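Local coordinates for mercuric reductase (Metallosphaera sedula, PDB 4YWO), which probably reduces mercuric ion to elemental mercury with NADPH, working as an FAD-containing homodimer of the pyridine nucleotide-disulfide oxidoreductase family, at residues A[413-417]-A[440-444]. Sequence-based numbering, arbitrary orientation. Where two conformers were deposited one is given.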
loop_
_atom_site.group_PDB
_atom_site.type_symbol
_atom_site.label_atom_id
_atom_site.label_comp_id
_atom_site.label_asym_id
_atom_site.label_seq_id
_atom_site.Cartn_x
_atom_site.Cartn_y
_atom_site.Cartn_z
ATOM N N MET A 413 -1.523 -0.393 -3.029
ATOM C CA MET A 413 -1.874 -1.784 -3.341
ATOM C C MET A 413 -1.992 -2.062 -4.837
ATOM O O MET A 413 -2.048 -3.219 -5.242
ATOM C CB MET A 413 -3.190 -2.220 -2.701
ATOM C CG MET A 413 -4.426 -1.750 -3.410
ATOM S SD MET A 413 -5.870 -2.209 -2.384
ATOM C CE MET A 413 -7.233 -1.942 -3.516
ATOM N N ILE A 414 -1.978 -1.051 -5.693
ATOM C CA ILE A 414 -2.248 -1.263 -7.117
ATOM C C ILE A 414 -1.062 -1.943 -7.744
ATOM O O ILE A 414 -1.223 -2.658 -8.740
ATOM C CB ILE A 414 -2.676 0.029 -7.831
ATOM C CG1 ILE A 414 -3.564 -0.262 -9.069
ATOM C CG2 ILE A 414 -1.485 0.926 -8.187
ATOM C CD1 ILE A 414 -4.886 -0.856 -8.743
ATOM N N GLY A 415 0.153 -1.874 -7.136
ATOM C CA GLY A 415 1.243 -2.604 -7.692
ATOM C C GLY A 415 1.106 -4.120 -7.441
ATOM O O GLY A 415 1.559 -4.901 -8.300
ATOM N N GLU A 416 0.504 -4.512 -6.333
ATOM C CA GLU A 416 0.159 -5.933 -6.180
ATOM C C GLU A 416 -0.747 -6.400 -7.279
ATOM O O GLU A 416 -0.533 -7.513 -7.854
ATOM C CB GLU A 416 -0.422 -6.209 -4.813
ATOM C CG GLU A 416 -0.801 -7.633 -4.557
ATOM C CD GLU A 416 -1.420 -7.992 -3.210
ATOM O OE1 GLU A 416 -1.337 -7.197 -2.223
ATOM O OE2 GLU A 416 -2.127 -9.064 -3.154
ATOM N N ALA A 417 -1.738 -5.594 -7.625
ATOM C CA ALA A 417 -2.637 -5.948 -8.725
ATOM C C ALA A 417 -1.929 -6.004 -10.068
ATOM O O ALA A 417 -2.183 -6.954 -10.818
ATOM C CB ALA A 417 -3.830 -4.974 -8.784
ATOM N N ILE A 440 -5.668 -2.158 4.093
ATOM C CA ILE A 440 -6.540 -1.909 2.887
ATOM C C ILE A 440 -6.260 -2.927 1.786
ATOM O O ILE A 440 -7.185 -3.370 1.128
ATOM C CB ILE A 440 -6.398 -0.458 2.438
ATOM C CG1 ILE A 440 -6.807 0.565 3.569
ATOM C CG2 ILE A 440 -7.251 -0.220 1.147
ATOM C CD1 ILE A 440 -8.253 0.511 3.923
ATOM N N ALA A 441 -5.021 -3.325 1.642
ATOM C CA ALA A 441 -4.608 -4.267 0.595
ATOM C C ALA A 441 -5.288 -5.613 0.663
ATOM O O ALA A 441 -5.440 -6.310 -0.363
ATOM C CB ALA A 441 -3.142 -4.391 0.572
ATOM N N GLU A 442 -5.662 -6.047 1.856
ATOM C CA GLU A 442 -6.343 -7.342 1.848
ATOM C C GLU A 442 -7.692 -7.292 1.170
ATOM O O GLU A 442 -8.209 -8.391 0.799
ATOM C CB GLU A 442 -6.622 -7.979 3.202
ATOM C CG GLU A 442 -5.910 -7.546 4.353
ATOM C CD GLU A 442 -6.647 -7.911 5.627
ATOM O OE1 GLU A 442 -6.749 -9.109 5.983
ATOM O OE2 GLU A 442 -7.078 -7.013 6.350
ATOM N N SER A 443 -8.180 -6.092 0.799
ATOM C CA SER A 443 -9.349 -5.971 -0.102
ATOM C C SER A 443 -9.138 -6.679 -1.443
ATOM O O SER A 443 -10.111 -7.171 -2.024
ATOM C CB SER A 443 -9.733 -4.529 -0.348
ATOM O OG SER A 443 -8.697 -3.882 -1.063
ATOM N N LEU A 444 -7.916 -6.848 -1.914
ATOM C CA LEU A 444 -7.643 -7.617 -3.154
ATOM C C LEU A 444 -8.009 -9.088 -2.968
ATOM O O LEU A 444 -8.572 -9.692 -3.844
ATOM C CB LEU A 444 -6.169 -7.490 -3.570
ATOM C CG LEU A 444 -5.825 -6.051 -3.961
ATOM C CD1 LEU A 444 -4.327 -5.961 -4.191
ATOM C CD2 LEU A 444 -6.499 -5.648 -5.256
#
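Met-413 reaches across to the turn at 440-443, and Leu-444 reaches back alongside it, the two side chains crossing at a slant. The methionine leaves its backbone with CG between the N and the carbonyl carbon (chi1 79°) and then runs fully extended, which carries the sulfur to the backbone of Ile-440 and Ala-441. CB rests on Ala-441 CB at 3.9 Å, and SD and CE both come to 3.5 Å from Ser-443 OG, SD also lying 3.8 Å from Ala-441 CA. That hydroxyl is already engaged within its own segment: it donates to Ile-440 O over 2.7 Å, 19° from the carbonyl plane, and the same oxygen also accepts from Ser-443 N. The methionine therefore meets a polar group whose hydrogen is directed to the turn.

Leu-444 touches both Met-413 and Glu-416. Its CD1 sits 3.7 Å from Met-413 O and 3.7 Å from Glu-416 CD, while CD2 faces Met-413 CE and, more loosely, Ala-417 CB. Glu-416, extended with CG anti to its N (chi1 -180°), runs past the leucine in the opposite direction, so that its aliphatic stem as well as its carboxylate lies against CD1. The carboxylate is also held from outside the two segments, OE2 hydrogen-bonding His-435 NE2.

Strand 399-407 lines this join through Ala-405 and Val-403, placing both segments against the antiparallel sheet of the dimerisation domain. Glu-412 of the second subunit accepts hydrogen bonds from Ile-440 N and Ala-441 N. No hydrogen bond links the two segments; the join is made chiefly by the methionine side chain, the leucine and alanine methyls and the glutamate chain, while the buried serine hydroxyl bonds within its own turn and Glu-416 OE2 bonds His-435, leaving cohesion here to van der Waals fit.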